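Local coordinates for uncharacterized protein (Neisseria gonorrhoeae, PDB 5V77) that is of unknown function but folds as a small all-beta protein of the NGO_1070-like family and lies beside a second copy in the crystal assembly, at residues K11-N16 with G45-S50; V17-I22 with S71-F76; N61-E66 with V95-K100. All coordinates share one frame; numbering follows the deposited sequence.

Interaction 1: residues K11-N16 with G45-S50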
ATOM      1  N   LYS A  11     -14.886  -0.825  16.817  1.00 61.48           N
ATOM      2  CA  LYS A  11     -15.472   0.505  16.733  1.00 63.88           C
ATOM      3  C   LYS A  11     -15.590   0.910  15.269  1.00 56.24           C
ATOM      4  O   LYS A  11     -14.684   0.652  14.479  1.00 45.82           O
ATOM      5  CB  LYS A  11     -14.608   1.505  17.509  1.00 65.94           C
ATOM      6  CG  LYS A  11     -15.204   2.878  17.696  1.00 73.38           C
ATOM      7  CD  LYS A  11     -14.386   3.658  18.721  1.00 82.33           C
ATOM      8  CE  LYS A  11     -13.565   4.765  18.075  1.00 82.98           C
ATOM      9  NZ  LYS A  11     -12.435   5.192  18.949  1.00 86.78           N
ATOM     10  N   ASN A  12     -16.705   1.534  14.907  1.00 52.51           N
ATOM     11  CA  ASN A  12     -16.893   2.029  13.550  1.00 52.93           C
ATOM     12  C   ASN A  12     -16.605   3.522  13.516  1.00 48.13           C
ATOM     13  O   ASN A  12     -17.162   4.283  14.313  1.00 57.04           O
ATOM     14  CB  ASN A  12     -18.310   1.752  13.048  1.00 68.79           C
ATOM     15  CG  ASN A  12     -18.520   0.302  12.678  1.00 74.77           C
ATOM     16  OD1 ASN A  12     -17.854  -0.226  11.786  1.00 71.60           O
ATOM     17  ND2 ASN A  12     -19.458  -0.351  13.355  1.00 81.35           N
ATOM     18  N   ILE A  13     -15.736   3.939  12.596  1.00 40.28           N
ATOM     19  CA  ILE A  13     -15.358   5.337  12.464  1.00 38.28           C
ATOM     20  C   ILE A  13     -15.521   5.762  11.010  1.00 40.78           C
ATOM     21  O   ILE A  13     -15.704   4.937  10.115  1.00 36.36           O
ATOM     22  CB  ILE A  13     -13.923   5.603  12.949  1.00 36.75           C
ATOM     23  CG1 ILE A  13     -12.907   4.880  12.050  1.00 33.69           C
ATOM     24  CG2 ILE A  13     -13.778   5.185  14.402  1.00 40.41           C
ATOM     25  CD1 ILE A  13     -11.480   5.282  12.286  1.00 34.62           C
ATOM     26  N   PHE A  14     -15.489   7.082  10.795  1.00 34.09           N
ATOM     27  CA  PHE A  14     -15.450   7.669   9.453  1.00 33.13           C
ATOM     28  C   PHE A  14     -16.638   7.196   8.608  1.00 38.20           C
ATOM     29  O   PHE A  14     -16.484   6.548   7.569  1.00 34.46           O
ATOM     30  CB  PHE A  14     -14.110   7.367   8.770  1.00 32.30           C
ATOM     31  CG  PHE A  14     -13.036   8.366   9.092  1.00 34.64           C
ATOM     32  CD1 PHE A  14     -12.720   8.660  10.406  1.00 38.62           C
ATOM     33  CD2 PHE A  14     -12.339   9.010   8.084  1.00 31.65           C
ATOM     34  CE1 PHE A  14     -11.739   9.589  10.718  1.00 36.15           C
ATOM     35  CE2 PHE A  14     -11.346   9.937   8.405  1.00 26.72           C
ATOM     36  CZ  PHE A  14     -11.057  10.223   9.709  1.00 25.14           C
ATOM     37  N   HIS A  15     -17.840   7.542   9.075  1.00 36.02           N
ATOM     38  CA  HIS A  15     -19.050   7.169   8.352  1.00 38.37           C
ATOM     39  C   HIS A  15     -19.194   7.994   7.080  1.00 37.97           C
ATOM     40  O   HIS A  15     -18.979   9.211   7.085  1.00 41.00           O
ATOM     41  CB  HIS A  15     -20.289   7.372   9.222  1.00 53.14           C
ATOM     42  CG  HIS A  15     -20.463   6.347  10.299  1.00 58.88           C
ATOM     43  ND1 HIS A  15     -19.418   5.883  11.069  1.00 62.94           N
ATOM     44  CD2 HIS A  15     -21.570   5.718  10.754  1.00 66.63           C
ATOM     45  CE1 HIS A  15     -19.875   5.002  11.942  1.00 62.30           C
ATOM     46  NE2 HIS A  15     -21.176   4.880  11.767  1.00 67.05           N
ATOM     47  N   ASN A  16     -19.557   7.319   5.990  1.00 37.38           N
ATOM     48  CA  ASN A  16     -19.878   7.944   4.712  1.00 37.19           C
ATOM     49  C   ASN A  16     -18.774   8.899   4.253  1.00 33.49           C
ATOM     50  O   ASN A  16     -18.983  10.092   4.049  1.00 37.61           O
ATOM     51  CB  ASN A  16     -21.245   8.640   4.798  1.00 43.62           C
ATOM     52  CG  ASN A  16     -22.363   7.670   5.174  1.00 49.51           C
ATOM     53  OD1 ASN A  16     -22.267   6.462   4.933  1.00 45.81           O
ATOM     54  ND2 ASN A  16     -23.423   8.192   5.776  1.00 54.67           N
ATOM     55  N   GLY A  45     -10.708  14.509   6.438  1.00 21.98           N
ATOM     56  CA  GLY A  45      -9.706  14.186   7.431  1.00 19.68           C
ATOM     57  C   GLY A  45      -8.898  12.974   7.030  1.00 21.88           C
ATOM     58  O   GLY A  45      -8.804  12.634   5.847  1.00 20.92           O
ATOM     59  N   TYR A  46      -8.280  12.354   8.027  1.00 18.12           N
ATOM     60  CA  TYR A  46      -7.281  11.336   7.701  1.00 19.12           C
ATOM     61  C   TYR A  46      -7.229  10.293   8.803  1.00 22.50           C
ATOM     62  O   TYR A  46      -7.620  10.551   9.946  1.00 21.15           O
ATOM     63  CB  TYR A  46      -5.892  11.962   7.507  1.00 17.74           C
ATOM     64  CG  TYR A  46      -5.342  12.629   8.756  1.00 19.02           C
ATOM     65  CD1 TYR A  46      -4.695  11.883   9.753  1.00 19.51           C
ATOM     66  CD2 TYR A  46      -5.469  14.007   8.943  1.00 19.21           C
ATOM     67  CE1 TYR A  46      -4.198  12.500  10.909  1.00 21.29           C
ATOM     68  CE2 TYR A  46      -4.978  14.629  10.092  1.00 18.28           C
ATOM     69  CZ  TYR A  46      -4.341  13.871  11.061  1.00 20.59           C
ATOM     70  OH  TYR A  46      -3.862  14.494  12.198  1.00 23.03           O
ATOM     71  N   ILE A  47      -6.741   9.111   8.445  1.00 20.90           N
ATOM     72  CA  ILE A  47      -6.385   8.070   9.409  1.00 15.86           C
ATOM     73  C   ILE A  47      -4.900   7.812   9.250  1.00 21.95           C
ATOM     74  O   ILE A  47      -4.433   7.490   8.147  1.00 21.40           O
ATOM     75  CB  ILE A  47      -7.183   6.777   9.182  1.00 21.79           C
ATOM     76  CG1 ILE A  47      -8.668   7.034   9.396  1.00 20.76           C
ATOM     77  CG2 ILE A  47      -6.674   5.667  10.120  1.00 22.30           C
ATOM     78  CD1 ILE A  47      -9.552   5.867   8.923  1.00 22.32           C
ATOM     79  N   LYS A  48      -4.164   7.939  10.345  1.00 18.12           N
ATOM     80  CA  LYS A  48      -2.709   7.790  10.337  1.00 21.99           C
ATOM     81  C   LYS A  48      -2.337   6.486  11.036  1.00 22.10           C
ATOM     82  O   LYS A  48      -2.656   6.299  12.219  1.00 22.97           O
ATOM     83  CB  LYS A  48      -2.054   8.979  11.036  1.00 19.35           C
ATOM     84  CG  LYS A  48      -0.507   8.918  11.095  1.00 22.63           C
ATOM     85  CD  LYS A  48       0.013  10.115  11.904  1.00 32.32           C
ATOM     86  CE  LYS A  48       1.499  10.020  12.208  1.00 40.65           C
ATOM     87  NZ  LYS A  48       1.983  11.253  12.929  1.00 36.74           N
ATOM     88  N   CYS A  49      -1.667   5.597  10.313  1.00 18.84           N
ATOM     89  CA  CYS A  49      -1.287   4.278  10.821  1.00 17.85           C
ATOM     90  C   CYS A  49       0.221   4.317  11.032  1.00 20.96           C
ATOM     91  O   CYS A  49       0.977   4.289  10.062  1.00 20.72           O
ATOM     92  CB  CYS A  49      -1.695   3.194   9.834  1.00 20.33           C
ATOM     93  SG  CYS A  49      -3.505   3.225   9.457  1.00 22.82           S
ATOM     94  N   SER A  50       0.669   4.411  12.286  1.00 18.11           N
ATOM     95  CA  SER A  50       2.090   4.601  12.579  1.00 17.36           C
ATOM     96  C   SER A  50       2.759   3.290  12.983  1.00 26.03           C
ATOM     97  O   SER A  50       2.245   2.562  13.843  1.00 24.90           O
ATOM     98  CB  SER A  50       2.296   5.632  13.694  1.00 25.69           C
ATOM     99  OG  SER A  50       1.737   6.872  13.308  1.00 31.75           O
TER

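Interaction 2: residues V17-I22 with S71-F76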
ATOM      1  N   VAL A  17     -17.574   8.347   4.080  1.00 30.64           N
ATOM      2  CA  VAL A  17     -16.428   9.113   3.619  1.00 28.86           C
ATOM      3  C   VAL A  17     -15.950   8.569   2.272  1.00 29.81           C
ATOM      4  O   VAL A  17     -16.338   7.489   1.835  1.00 35.24           O
ATOM      5  CB  VAL A  17     -15.277   9.090   4.639  1.00 28.38           C
ATOM      6  CG1 VAL A  17     -15.698   9.812   5.916  1.00 31.36           C
ATOM      7  CG2 VAL A  17     -14.901   7.655   4.922  1.00 27.66           C
ATOM      8  N   SER A  18     -15.048   9.319   1.645  1.00 28.25           N
ATOM      9  CA  SER A  18     -14.493   8.969   0.339  1.00 27.37           C
ATOM     10  C   SER A  18     -12.977   8.979   0.442  1.00 27.59           C
ATOM     11  O   SER A  18     -12.384  10.039   0.651  1.00 27.58           O
ATOM     12  CB  SER A  18     -14.970   9.956  -0.727  1.00 34.94           C
ATOM     13  OG  SER A  18     -14.420   9.623  -1.995  1.00 37.15           O
ATOM     14  N   LEU A  19     -12.359   7.806   0.289  1.00 26.20           N
ATOM     15  CA  LEU A  19     -10.905   7.682   0.315  1.00 26.25           C
ATOM     16  C   LEU A  19     -10.311   8.091  -1.029  1.00 27.62           C
ATOM     17  O   LEU A  19     -10.704   7.562  -2.074  1.00 28.24           O
ATOM     18  CB  LEU A  19     -10.518   6.244   0.640  1.00 22.61           C
ATOM     19  CG  LEU A  19      -9.024   5.910   0.547  1.00 21.44           C
ATOM     20  CD1 LEU A  19      -8.300   6.583   1.695  1.00 20.73           C
ATOM     21  CD2 LEU A  19      -8.861   4.416   0.625  1.00 24.42           C
ATOM     22  N   TYR A  20      -9.352   9.027  -1.015  1.00 23.32           N
ATOM     23  CA  TYR A  20      -8.761   9.476  -2.268  1.00 27.49           C
ATOM     24  C   TYR A  20      -7.255   9.283  -2.345  1.00 27.22           C
ATOM     25  O   TYR A  20      -6.684   9.514  -3.415  1.00 26.09           O
ATOM     26  CB  TYR A  20      -9.105  10.953  -2.555  1.00 27.21           C
ATOM     27  CG  TYR A  20      -8.467  11.984  -1.638  1.00 25.50           C
ATOM     28  CD1 TYR A  20      -9.126  12.439  -0.499  1.00 28.09           C
ATOM     29  CD2 TYR A  20      -7.215  12.523  -1.929  1.00 29.81           C
ATOM     30  CE1 TYR A  20      -8.533  13.394   0.346  1.00 25.08           C
ATOM     31  CE2 TYR A  20      -6.617  13.470  -1.104  1.00 27.53           C
ATOM     32  CZ  TYR A  20      -7.286  13.900   0.037  1.00 34.12           C
ATOM     33  OH  TYR A  20      -6.703  14.848   0.856  1.00 29.65           O
ATOM     34  N   GLU A  21      -6.595   8.861  -1.269  1.00 27.39           N
ATOM     35  CA  GLU A  21      -5.171   8.576  -1.387  1.00 28.31           C
ATOM     36  C   GLU A  21      -4.691   7.759  -0.200  1.00 25.35           C
ATOM     37  O   GLU A  21      -5.267   7.791   0.891  1.00 21.47           O
ATOM     38  CB  GLU A  21      -4.345   9.857  -1.501  1.00 25.38           C
ATOM     39  CG  GLU A  21      -4.413  10.690  -0.263  1.00 25.81           C
ATOM     40  CD  GLU A  21      -3.567  11.926  -0.355  1.00 37.44           C
ATOM     41  OE1 GLU A  21      -3.175  12.300  -1.472  1.00 33.42           O
ATOM     42  OE2 GLU A  21      -3.295  12.534   0.697  1.00 37.82           O
ATOM     43  N   ILE A  22      -3.585   7.063  -0.431  1.00 21.12           N
ATOM     44  CA  ILE A  22      -2.912   6.229   0.562  1.00 22.24           C
ATOM     45  C   ILE A  22      -1.434   6.542   0.419  1.00 22.71           C
ATOM     46  O   ILE A  22      -0.863   6.316  -0.648  1.00 25.41           O
ATOM     47  CB  ILE A  22      -3.165   4.729   0.328  1.00 24.91           C
ATOM     48  CG1 ILE A  22      -4.668   4.405   0.418  1.00 24.64           C
ATOM     49  CG2 ILE A  22      -2.372   3.902   1.330  1.00 24.13           C
ATOM     50  CD1 ILE A  22      -4.985   2.980  -0.007  1.00 27.94           C
ATOM     51  N   SER A  71     -12.259   2.995 -11.288  1.00 49.13           N
ATOM     52  CA  SER A  71     -10.944   3.071 -10.667  1.00 46.52           C
ATOM     53  C   SER A  71     -11.089   2.959  -9.157  1.00 46.91           C
ATOM     54  O   SER A  71     -12.180   3.102  -8.600  1.00 43.39           O
ATOM     55  CB  SER A  71     -10.225   4.363 -11.052  1.00 45.89           C
ATOM     56  OG  SER A  71     -10.851   5.479 -10.456  1.00 44.38           O
ATOM     57  N   LEU A  72      -9.960   2.690  -8.505  1.00 41.56           N
ATOM     58  CA  LEU A  72      -9.967   2.491  -7.061  1.00 39.02           C
ATOM     59  C   LEU A  72     -10.396   3.759  -6.333  1.00 37.04           C
ATOM     60  O   LEU A  72     -11.317   3.732  -5.512  1.00 42.22           O
ATOM     61  CB  LEU A  72      -8.586   2.037  -6.604  1.00 40.55           C
ATOM     62  CG  LEU A  72      -8.333   1.941  -5.099  1.00 41.21           C
ATOM     63  CD1 LEU A  72      -9.247   0.898  -4.477  1.00 40.62           C
ATOM     64  CD2 LEU A  72      -6.848   1.612  -4.844  1.00 39.26           C
ATOM     65  N   PHE A  73      -9.741   4.881  -6.623  1.00 40.73           N
ATOM     66  CA  PHE A  73     -10.020   6.192  -6.046  1.00 35.58           C
ATOM     67  C   PHE A  73     -10.891   7.010  -6.989  1.00 36.50           C
ATOM     68  O   PHE A  73     -10.682   6.979  -8.201  1.00 38.65           O
ATOM     69  CB  PHE A  73      -8.730   6.970  -5.784  1.00 34.38           C
ATOM     70  CG  PHE A  73      -7.760   6.269  -4.877  1.00 32.36           C
ATOM     71  CD1 PHE A  73      -8.191   5.564  -3.761  1.00 35.16           C
ATOM     72  CD2 PHE A  73      -6.402   6.330  -5.142  1.00 30.33           C
ATOM     73  CE1 PHE A  73      -7.268   4.925  -2.920  1.00 30.27           C
ATOM     74  CE2 PHE A  73      -5.474   5.697  -4.311  1.00 32.46           C
ATOM     75  CZ  PHE A  73      -5.901   4.986  -3.214  1.00 33.24           C
ATOM     76  N   PRO A  74     -11.872   7.774  -6.477  1.00 36.21           N
ATOM     77  CA  PRO A  74     -12.232   7.887  -5.056  1.00 35.33           C
ATOM     78  C   PRO A  74     -13.002   6.656  -4.610  1.00 35.05           C
ATOM     79  O   PRO A  74     -13.813   6.143  -5.372  1.00 37.63           O
ATOM     80  CB  PRO A  74     -13.128   9.140  -5.002  1.00 40.97           C
ATOM     81  CG  PRO A  74     -13.039   9.768  -6.362  1.00 54.60           C
ATOM     82  CD  PRO A  74     -12.665   8.678  -7.317  1.00 38.31           C
ATOM     83  N   LEU A  75     -12.749   6.173  -3.405  1.00 33.23           N
ATOM     84  CA  LEU A  75     -13.398   4.965  -2.910  1.00 35.11           C
ATOM     85  C   LEU A  75     -14.412   5.362  -1.843  1.00 35.12           C
ATOM     86  O   LEU A  75     -14.030   5.765  -0.743  1.00 33.79           O
ATOM     87  CB  LEU A  75     -12.351   3.999  -2.360  1.00 32.88           C
ATOM     88  CG  LEU A  75     -12.815   2.636  -1.845  1.00 33.96           C
ATOM     89  CD1 LEU A  75     -13.320   1.784  -3.004  1.00 37.24           C
ATOM     90  CD2 LEU A  75     -11.672   1.932  -1.103  1.00 32.44           C
ATOM     91  N   PHE A  76     -15.691   5.203  -2.139  0.50 36.48           N
ATOM     92  CA  PHE A  76     -16.718   5.574  -1.177  0.50 36.90           C
ATOM     93  C   PHE A  76     -16.892   4.464  -0.141  0.50 36.99           C
ATOM     94  O   PHE A  76     -16.999   3.284  -0.490  0.50 38.56           O
ATOM     95  CB  PHE A  76     -18.012   5.889  -1.921  0.50 40.61           C
ATOM     96  CG  PHE A  76     -17.825   6.921  -3.005  0.50 45.67           C
ATOM     97  CD1 PHE A  76     -18.109   6.628  -4.326  0.50 57.24           C
ATOM     98  CD2 PHE A  76     -17.307   8.170  -2.699  0.50 42.23           C
ATOM     99  CE1 PHE A  76     -17.915   7.576  -5.317  0.50 60.83           C
ATOM    100  CE2 PHE A  76     -17.110   9.118  -3.676  0.50 46.19           C
ATOM    101  CZ  PHE A  76     -17.418   8.823  -4.991  0.50 57.26           C
TER

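Interaction 3: residues N61-E66 with V95-K100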
ATOM      1  N   ASN A  61     -11.767  -8.728  -7.587  1.00 54.18           N
ATOM      2  CA  ASN A  61     -12.485  -8.750  -8.866  1.00 57.08           C
ATOM      3  C   ASN A  61     -13.665  -7.782  -8.852  1.00 61.02           C
ATOM      4  O   ASN A  61     -14.695  -8.025  -9.483  1.00 64.39           O
ATOM      5  CB  ASN A  61     -12.953 -10.169  -9.219  1.00 63.47           C
ATOM      6  CG  ASN A  61     -13.188 -10.358 -10.713  1.00 68.75           C
ATOM      7  OD1 ASN A  61     -12.650  -9.616 -11.536  1.00 71.20           O
ATOM      8  ND2 ASN A  61     -14.000 -11.352 -11.068  1.00 68.98           N
ATOM      9  N   PHE A  62     -13.522  -6.682  -8.115  1.00 56.29           N
ATOM     10  CA  PHE A  62     -14.573  -5.681  -7.996  1.00 64.65           C
ATOM     11  C   PHE A  62     -14.433  -4.571  -9.026  1.00 65.68           C
ATOM     12  O   PHE A  62     -15.437  -4.135  -9.603  1.00 66.82           O
ATOM     13  CB  PHE A  62     -14.578  -5.080  -6.590  1.00 57.10           C
ATOM     14  CG  PHE A  62     -15.660  -4.063  -6.377  1.00 60.63           C
ATOM     15  CD1 PHE A  62     -15.444  -2.729  -6.684  1.00 61.33           C
ATOM     16  CD2 PHE A  62     -16.894  -4.439  -5.866  1.00 72.20           C
ATOM     17  CE1 PHE A  62     -16.439  -1.791  -6.498  1.00 70.80           C
ATOM     18  CE2 PHE A  62     -17.894  -3.501  -5.669  1.00 69.98           C
ATOM     19  CZ  PHE A  62     -17.669  -2.175  -5.984  1.00 68.35           C
ATOM     20  N   VAL A  63     -13.216  -4.085  -9.250  1.00 54.25           N
ATOM     21  CA  VAL A  63     -12.977  -3.057 -10.255  1.00 57.82           C
ATOM     22  C   VAL A  63     -13.021  -3.703 -11.630  1.00 63.02           C
ATOM     23  O   VAL A  63     -12.351  -4.713 -11.876  1.00 69.19           O
ATOM     24  CB  VAL A  63     -11.629  -2.355 -10.019  1.00 56.66           C
ATOM     25  CG1 VAL A  63     -11.494  -1.146 -10.933  1.00 56.27           C
ATOM     26  CG2 VAL A  63     -11.489  -1.940  -8.568  1.00 57.00           C
ATOM     27  N   ASP A  64     -13.825  -3.134 -12.524  1.00 58.66           N
ATOM     28  CA  ASP A  64     -13.857  -3.563 -13.918  1.00 65.87           C
ATOM     29  C   ASP A  64     -12.796  -2.764 -14.657  1.00 65.70           C
ATOM     30  O   ASP A  64     -12.989  -1.585 -14.959  1.00 68.43           O
ATOM     31  CB  ASP A  64     -15.239  -3.354 -14.529  1.00 66.16           C
ATOM     32  CG  ASP A  64     -15.315  -3.836 -15.963  1.00 78.04           C
ATOM     33  OD1 ASP A  64     -14.372  -4.520 -16.416  1.00 80.34           O
ATOM     34  OD2 ASP A  64     -16.319  -3.529 -16.642  1.00 83.29           O
ATOM     35  N   TYR A  65     -11.664  -3.404 -14.942  1.00 66.99           N
ATOM     36  CA  TYR A  65     -10.584  -2.713 -15.630  1.00 63.22           C
ATOM     37  C   TYR A  65     -10.857  -2.543 -17.118  1.00 67.40           C
ATOM     38  O   TYR A  65     -10.275  -1.649 -17.741  1.00 68.50           O
ATOM     39  CB  TYR A  65      -9.267  -3.450 -15.390  1.00 62.77           C
ATOM     40  CG  TYR A  65      -8.805  -3.317 -13.959  1.00 58.84           C
ATOM     41  CD1 TYR A  65      -8.531  -2.064 -13.424  1.00 56.06           C
ATOM     42  CD2 TYR A  65      -8.661  -4.427 -13.134  1.00 58.12           C
ATOM     43  CE1 TYR A  65      -8.113  -1.911 -12.117  1.00 55.27           C
ATOM     44  CE2 TYR A  65      -8.235  -4.283 -11.807  1.00 54.79           C
ATOM     45  CZ  TYR A  65      -7.967  -3.018 -11.313  1.00 53.34           C
ATOM     46  OH  TYR A  65      -7.550  -2.837 -10.012  1.00 48.98           O
ATOM     47  N   GLU A  66     -11.735  -3.363 -17.697  1.00 73.04           N
ATOM     48  CA  GLU A  66     -12.227  -3.081 -19.040  1.00 76.79           C
ATOM     49  C   GLU A  66     -13.024  -1.781 -19.089  1.00 83.15           C
ATOM     50  O   GLU A  66     -13.143  -1.180 -20.163  1.00 87.49           O
ATOM     51  CB  GLU A  66     -13.079  -4.250 -19.539  1.00 77.20           C
ATOM     52  N   VAL A  95     -15.489  -2.866   1.073  1.00 38.66           N
ATOM     53  CA  VAL A  95     -16.467  -2.313   0.137  1.00 39.39           C
ATOM     54  C   VAL A  95     -16.340  -3.028  -1.201  1.00 46.36           C
ATOM     55  O   VAL A  95     -16.285  -2.397  -2.266  1.00 44.23           O
ATOM     56  CB  VAL A  95     -16.287  -0.794  -0.029  1.00 37.62           C
ATOM     57  CG1 VAL A  95     -16.648  -0.094   1.262  1.00 37.98           C
ATOM     58  CG2 VAL A  95     -14.853  -0.458  -0.413  1.00 40.05           C
ATOM     59  N   GLY A  96     -16.307  -4.350  -1.157  1.00 39.23           N
ATOM     60  CA  GLY A  96     -16.018  -5.119  -2.350  1.00 47.27           C
ATOM     61  C   GLY A  96     -14.515  -5.223  -2.450  1.00 38.17           C
ATOM     62  O   GLY A  96     -13.944  -6.294  -2.258  1.00 43.42           O
ATOM     63  N   ILE A  97     -13.867  -4.092  -2.719  1.00 34.42           N
ATOM     64  CA  ILE A  97     -12.443  -3.969  -2.457  1.00 39.12           C
ATOM     65  C   ILE A  97     -12.231  -4.060  -0.951  1.00 30.87           C
ATOM     66  O   ILE A  97     -13.047  -3.566  -0.165  1.00 34.64           O
ATOM     67  CB  ILE A  97     -11.940  -2.640  -3.044  1.00 40.58           C
ATOM     68  CG1 ILE A  97     -12.003  -2.702  -4.573  1.00 43.07           C
ATOM     69  CG2 ILE A  97     -10.561  -2.290  -2.537  1.00 39.52           C
ATOM     70  CD1 ILE A  97     -12.383  -1.400  -5.204  1.00 49.51           C
ATOM     71  N   ILE A  98     -11.154  -4.716  -0.534  1.00 34.26           N
ATOM     72  CA  ILE A  98     -10.827  -4.866   0.882  1.00 31.24           C
ATOM     73  C   ILE A  98      -9.453  -4.269   1.152  1.00 29.12           C
ATOM     74  O   ILE A  98      -8.494  -4.545   0.425  1.00 28.72           O
ATOM     75  CB  ILE A  98     -10.877  -6.341   1.318  1.00 41.22           C
ATOM     76  CG1 ILE A  98     -12.311  -6.861   1.176  1.00 45.15           C
ATOM     77  CG2 ILE A  98     -10.371  -6.499   2.742  1.00 43.19           C
ATOM     78  CD1 ILE A  98     -12.567  -8.186   1.851  1.00 56.41           C
ATOM     79  N   ILE A  99      -9.366  -3.448   2.199  1.00 26.77           N
ATOM     80  CA  ILE A  99      -8.116  -2.877   2.675  1.00 27.54           C
ATOM     81  C   ILE A  99      -8.002  -3.183   4.161  1.00 29.07           C
ATOM     82  O   ILE A  99      -8.926  -2.892   4.928  1.00 33.79           O
ATOM     83  CB  ILE A  99      -8.040  -1.355   2.433  1.00 27.90           C
ATOM     84  CG1 ILE A  99      -8.006  -1.048   0.934  1.00 30.61           C
ATOM     85  CG2 ILE A  99      -6.779  -0.762   3.131  1.00 28.01           C
ATOM     86  CD1 ILE A  99      -8.371   0.395   0.586  1.00 31.85           C
ATOM     87  N   LYS A 100      -6.874  -3.765   4.571  1.00 23.48           N
ATOM     88  CA  LYS A 100      -6.610  -4.045   5.979  1.00 24.59           C
ATOM     89  C   LYS A 100      -5.252  -3.461   6.318  1.00 25.18           C
ATOM     90  O   LYS A 100      -4.286  -3.680   5.582  1.00 25.51           O
ATOM     91  CB  LYS A 100      -6.596  -5.549   6.285  1.00 30.94           C
ATOM     92  CG  LYS A 100      -7.920  -6.281   6.103  1.00 37.00           C
ATOM     93  CD  LYS A 100      -7.802  -7.706   6.651  1.00 44.60           C
ATOM     94  CE  LYS A 100      -9.079  -8.505   6.455  1.00 63.50           C
ATOM     95  NZ  LYS A 100      -8.945  -9.903   6.964  1.00 71.34           N
TER

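Interaction 1: residues K11-N16 with G45-S50
I13 and F14 meet G45, Y46 and I47 in the apolar interior of a curled antiparallel sheet, where the chain leaving strand 9-13 faces strand 43-58 through side chains. At G45 the approach is to bare backbone: F14 CE2 lies 4.1 Å from G45 C, which sits near the plane of the ring. Y46 also offers main chain, its CB being directed away from 11-16. Its N stands in plane at the ring edge, 3.9 Å from F14 CZ, while Y46 O comes obliquely to within 3.5 Å of the same CZ. The extended backbone of 45-46, itself bonded to F35 and E109, thus borders the rim of the phenyl.

I47 supplies the side chain. I47 slides past F14 in the opposite direction, and I47 CG1 lies over one face of the F14 ring, 4.1 Å from its centroid and 13° off the normal, a CH-pi contact. F35 and F44 make edge-to-face contacts with the same phenyl, giving a small aromatic cluster. In a regular strand I13 and F14 would point to opposite sides; both point toward 45-50, consistent with the left-handed backbone conformation of F14 (phi 57°) just after the strand ends. I13 CG1 is held between its backbone N and carbonyl carbon (chi1 65°), and I13 CD1 meets I47 CD1 tip to tip at 3.9 Å.

Interaction 2: residues V17-I22 with S71-F76
L19 and L75 form an antiparallel hydrogen-bonded pair that joins strand 17-25 to the start of strand 75-84. L19 N donates to L75 O and L75 N to L19 O, each at 2.8 Å; the second lies in the carbonyl plane and is the straighter (168°). S18 and F76 form the adjoining non-hydrogen-bonded pair, their side chains on the sheet face opposite to that of L19 and L75. On the leucine face the two side chains cross at a slant, CD2 of L19 meeting CD2 of L75 at 4.1 Å.

The main bump is F73, which comes before the strand and fills the hollow formed by 19-22. One face of its ring lies against main chain, with Y20 O 3.6 Å above the plane near the rim and E21 CA in a CH-pi contact 4.3 Å from the centroid; L72 CD2 covers the opposite face. I22 CD1 closes the ring edge in plane, and L19 CD2 abuts CE1 of F73 at 3.9 Å. The strand is kinked at Y20 (psi -6°), which probably shapes this hollow: Y20 and E21 both bond to S34 through their backbones, as in a classic beta bulge. A cis peptide before P74 turns the chain from this wedge into the strand and sets P74 CB 3.3 Å from S18 OG. S71 OG bonds to F73 O at 2.7 Å, a link within 71-76 to the carbonyl of the cis peptide.

Strand 30-37 flanks 17-22 along its other edge, I99 of strand 98-103 packs on L19 and L75, and G28 and N29 of the second subunit meet L72 and F73.

Interaction 3: residues N61-E66 with V95-K100
A tight beta hairpin joins strands 89-94 and 98-103, and its tip, V95-G96-I97, is a classic gamma turn against which F62 and V63 of the long loop 59-74 lean. The bond that defines the turn, I97 N to V95 O, is weak; V95 N to I97 O, 2.8 Å, is the pair bond that closes the hairpin. G96 adopts a positive phi (86°), a shape in which a CB would press on V95 O; lacking one, it lets the ring of F62 come close to its backbone, CD2 of F62 lying 3.7 Å from G96 CA, oblique to the ring. V95 O stands 3.9 Å above one face of that ring, offset toward the rim. F62 reaches the turn because its CG is anti to the backbone N (chi1 -178°), which extends the phenyl outward from the loop.

I97 crosses F62 at about a right angle. I97 CD1 occupies the notch between the two loop side chains, 3.7 Å from CD1 of F62 and 3.5 Å from CG2 of V63. This apolar meeting grades from buried I97 and V63 to exposed F62, which touches a crystal neighbour. Farther along the loop, D64 N bonds to D70 and Y65 OH to I52 O of the second subunit.

Past the turn, I98 and K100 bond through their backbones to D58 and K56 of strand 43-58, while I97 packs on L57 and L75.

Overall arrangement
All three contacts reach one curled antiparallel sheet, but at different depths. Interaction 1 lies deepest and relies on aromatic and aliphatic side chains meeting across the interior. Interaction 2, which starts where 11-16 ends, adds true strand pairing and lies beside the second subunit. Interaction 3 is farthest out, a partly buried meeting of a loop with a hairpin tip, about 20 Å from interaction 1 centre to centre. Interactions 2 and 3 touch: L72 and L75 pack on I97, and L75 also on V95. Strand 43-58, which carries one side of interaction 1, pairs with strand 98-103 of interaction 3.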